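Local coordinates for protein PmoD (Methylocystis sp. ATCC 49242, PDB 6CPD) that binds copper(I) and is probably a periplasmic protein of a methane-oxidizing bacterium, with a cupredoxin-like soluble domain, at residues Tyr29-Gly37 against Thr120-Gly128. Numbering follows the deposited sequence.
Sequences YCDEIPATG and TAQFKFMVG. With SO4 (sulfate ion), chain C.
Ile33 and Met126 meet backbone to backbone where the short strand 32-33 runs parallel to the end of strand 118-127. Asp31 O accepts from Met126 N at 2.9 Å, and Ile33 N gives to Met126 O at 2.9 Å. Ile33 O takes Gly128 N at 2.7 Å and also receives a CA-H...O contact from Val127. With positive phi (87°), Gly128 suits the end of the pairing, since a side chain would press on the preceding carbonyl.

On one face the Met126 side chain crosses the bent Glu32 chain, CG nearest OE1 at 3.5 Å. On the other, buried face, branched Ile33 extends CG1 anti to its carbonyl carbon (chi1 -56°), bringing CD1 obliquely to Phe125 CD2 at 3.5 Å; Val127 CG1 packs on Ala35 O. Asp31 turns its carboxylate away, to Met5 N of the second subunit.

Tyr29 carries Pro34 CD 3.5 Å above the ring plane, over its centre. Its OH donates to O4 of a sulfate, probably from the crystallisation liquor, that Ser25 and Ser27 of both subunits and Tyr29 of the second subunit also hold. Replacing the phenol with an alanine here would probably leave Pro34 without the ring under its CD and the sulfate one hydroxyl short. The pairing puts 32-33 at the edge of the chain's mixed sheet, consistent with one of the two sheets of a cupredoxin-like beta-sandwich.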
loop_
_atom_site.group_PDB
_atom_site.type_symbol
_atom_site.label_atom_id
_atom_site.label_comp_id
_atom_site.label_asym_id
_atom_site.label_seq_id
_atom_site.Cartn_x
_atom_site.Cartn_y
_atom_site.Cartn_z
ATOM N N TYR B 29 2.707 -0.444 9.766
ATOM C CA TYR B 29 1.322 -0.303 9.320
ATOM C C TYR B 29 1.233 0.468 8.009
ATOM O O TYR B 29 2.244 0.942 7.492
ATOM C CB TYR B 29 0.499 0.397 10.387
ATOM C CG TYR B 29 0.732 -0.156 11.765
ATOM C CD1 TYR B 29 0.082 -1.310 12.191
ATOM C CD2 TYR B 29 1.617 0.467 12.638
ATOM C CE1 TYR B 29 0.300 -1.819 13.465
ATOM C CE2 TYR B 29 1.843 -0.037 13.921
ATOM C CZ TYR B 29 1.177 -1.174 14.321
ATOM O OH TYR B 29 1.406 -1.672 15.575
ATOM N N CYS B 30 0.019 0.602 7.486
ATOM C CA CYS B 30 -0.186 1.372 6.271
ATOM C C CYS B 30 -1.288 2.398 6.537
ATOM O O CYS B 30 -0.999 3.493 7.017
ATOM C CB CYS B 30 -0.528 0.471 5.078
ATOM S SG CYS B 30 -0.640 1.390 3.483
ATOM N N ASP B 31 -2.544 2.078 6.225
ATOM C CA ASP B 31 -3.578 3.099 6.369
ATOM C C ASP B 31 -4.473 2.880 7.588
ATOM O O ASP B 31 -5.415 3.636 7.806
ATOM C CB ASP B 31 -4.440 3.192 5.112
ATOM C CG ASP B 31 -4.933 1.850 4.642
ATOM O OD1 ASP B 31 -5.033 0.931 5.477
ATOM O OD2 ASP B 31 -5.240 1.722 3.439
ATOM N N GLU B 32 -4.163 1.858 8.378
ATOM C CA GLU B 32 -4.869 1.629 9.632
ATOM C C GLU B 32 -3.842 1.654 10.740
ATOM O O GLU B 32 -3.168 0.658 11.003
ATOM C CB GLU B 32 -5.612 0.302 9.605
ATOM C CG GLU B 32 -6.568 0.170 8.433
ATOM C CD GLU B 32 -7.923 0.789 8.724
ATOM O OE1 GLU B 32 -8.278 0.911 9.918
ATOM O OE2 GLU B 32 -8.624 1.163 7.759
ATOM N N ILE B 33 -3.703 2.821 11.357
ATOM C CA ILE B 33 -2.726 3.034 12.420
ATOM C C ILE B 33 -3.409 2.886 13.780
ATOM O O ILE B 33 -4.228 3.725 14.133
ATOM C CB ILE B 33 -2.092 4.434 12.238
ATOM C CG1 ILE B 33 -1.480 4.535 10.835
ATOM C CG2 ILE B 33 -1.081 4.734 13.299
ATOM C CD1 ILE B 33 -1.102 5.932 10.442
ATOM N N PRO B 34 -3.059 1.837 14.553
ATOM C CA PRO B 34 -3.891 1.428 15.703
ATOM C C PRO B 34 -3.811 2.311 16.953
ATOM O O PRO B 34 -4.767 2.332 17.737
ATOM C CB PRO B 34 -3.384 0.015 16.018
ATOM C CG PRO B 34 -1.998 -0.023 15.493
ATOM C CD PRO B 34 -2.002 0.852 14.267
ATOM N N ALA B 35 -2.725 3.050 17.144
ATOM C CA ALA B 35 -2.566 3.743 18.420
ATOM C C ALA B 35 -2.398 5.240 18.227
ATOM O O ALA B 35 -2.076 5.705 17.138
ATOM C CB ALA B 35 -1.357 3.174 19.186
ATOM N N THR B 36 -2.724 5.991 19.273
ATOM C CA THR B 36 -2.390 7.399 19.339
ATOM C C THR B 36 -0.932 7.464 19.776
ATOM O O THR B 36 -0.389 6.474 20.270
ATOM C CB THR B 36 -3.315 8.175 20.301
ATOM O OG1 THR B 36 -3.419 7.460 21.528
ATOM C CG2 THR B 36 -4.716 8.299 19.700
ATOM N N GLY B 37 -0.270 8.586 19.541
ATOM C CA GLY B 37 1.079 8.733 20.047
ATOM C C GLY B 37 2.099 8.911 18.940
ATOM O O GLY B 37 1.749 9.225 17.787
ATOM N N THR B 120 -1.687 17.032 -6.978
ATOM C CA THR B 120 -1.832 16.605 -5.595
ATOM C C THR B 120 -2.385 15.190 -5.536
ATOM O O THR B 120 -3.317 14.847 -6.258
ATOM C CB THR B 120 -2.729 17.575 -4.786
ATOM O OG1 THR B 120 -2.086 18.853 -4.708
ATOM C CG2 THR B 120 -2.948 17.065 -3.357
ATOM N N ALA B 121 -1.803 14.368 -4.674
ATOM C CA ALA B 121 -2.334 13.028 -4.450
ATOM C C ALA B 121 -2.694 12.908 -2.987
ATOM O O ALA B 121 -2.080 13.564 -2.142
ATOM C CB ALA B 121 -1.323 11.978 -4.855
ATOM N N GLN B 122 -3.695 12.082 -2.685
ATOM C CA GLN B 122 -4.193 11.929 -1.323
ATOM C C GLN B 122 -3.936 10.524 -0.847
ATOM O O GLN B 122 -4.133 9.570 -1.607
ATOM C CB GLN B 122 -5.706 12.234 -1.243
ATOM C CG GLN B 122 -6.125 13.552 -1.883
ATOM C CD GLN B 122 -7.636 13.798 -1.837
ATOM O OE1 GLN B 122 -8.385 13.048 -1.208
ATOM N NE2 GLN B 122 -8.080 14.864 -2.497
ATOM N N PHE B 123 -3.407 10.380 0.362
ATOM C CA PHE B 123 -3.503 9.074 0.987
ATOM C C PHE B 123 -4.335 9.214 2.246
ATOM O O PHE B 123 -4.047 10.036 3.134
ATOM C CB PHE B 123 -2.143 8.447 1.248
ATOM C CG PHE B 123 -1.235 9.233 2.127
ATOM C CD1 PHE B 123 -1.138 8.941 3.478
ATOM C CD2 PHE B 123 -0.370 10.178 1.580
ATOM C CE1 PHE B 123 -0.252 9.642 4.296
ATOM C CE2 PHE B 123 0.536 10.874 2.388
ATOM C CZ PHE B 123 0.592 10.604 3.749
ATOM N N LYS B 124 -5.378 8.399 2.302
ATOM C CA LYS B 124 -6.346 8.491 3.381
ATOM C C LYS B 124 -5.998 7.427 4.388
ATOM O O LYS B 124 -5.672 6.302 4.015
ATOM C CB LYS B 124 -7.760 8.305 2.845
ATOM C CG LYS B 124 -8.145 9.348 1.822
ATOM C CD LYS B 124 -9.632 9.340 1.561
ATOM C CE LYS B 124 -10.031 10.464 0.643
ATOM N NZ LYS B 124 -11.512 10.550 0.573
ATOM N N PHE B 125 -6.024 7.778 5.669
ATOM C CA PHE B 125 -5.715 6.780 6.677
ATOM C C PHE B 125 -6.463 7.082 7.956
ATOM O O PHE B 125 -7.039 8.154 8.124
ATOM C CB PHE B 125 -4.198 6.698 6.951
ATOM C CG PHE B 125 -3.583 7.969 7.494
ATOM C CD1 PHE B 125 -3.218 8.999 6.643
ATOM C CD2 PHE B 125 -3.332 8.115 8.861
ATOM C CE1 PHE B 125 -2.642 10.165 7.143
ATOM C CE2 PHE B 125 -2.745 9.272 9.369
ATOM C CZ PHE B 125 -2.393 10.290 8.512
ATOM N N MET B 126 -6.454 6.136 8.872
ATOM C CA MET B 126 -7.066 6.457 10.138
ATOM C C MET B 126 -6.193 6.059 11.304
ATOM O O MET B 126 -5.370 5.140 11.216
ATOM C CB MET B 126 -8.422 5.811 10.234
ATOM C CG MET B 126 -8.428 4.329 10.363
ATOM S SD MET B 126 -10.131 3.931 10.779
ATOM C CE MET B 126 -10.359 5.083 12.131
ATOM N N VAL B 127 -6.381 6.790 12.397
ATOM C CA VAL B 127 -5.655 6.551 13.627
ATOM C C VAL B 127 -6.663 6.056 14.640
ATOM O O VAL B 127 -7.714 6.668 14.826
ATOM C CB VAL B 127 -4.950 7.825 14.122
ATOM C CG1 VAL B 127 -4.288 7.589 15.467
ATOM C CG2 VAL B 127 -3.948 8.318 13.070
ATOM N N GLY B 128 -6.359 4.929 15.272
ATOM C CA GLY B 128 -7.216 4.391 16.312
ATOM C C GLY B 128 -8.312 3.505 15.754
ATOM O O GLY B 128 -9.152 3.008 16.512
HETATM S S SO4 C . 0.362 -4.797 16.777
HETATM O O1 SO4 C . 1.418 -4.487 17.727
HETATM O O2 SO4 C . -0.593 -5.697 17.420
HETATM O O3 SO4 C . 0.949 -5.488 15.634
HETATM O O4 SO4 C . -0.307 -3.556 16.388
#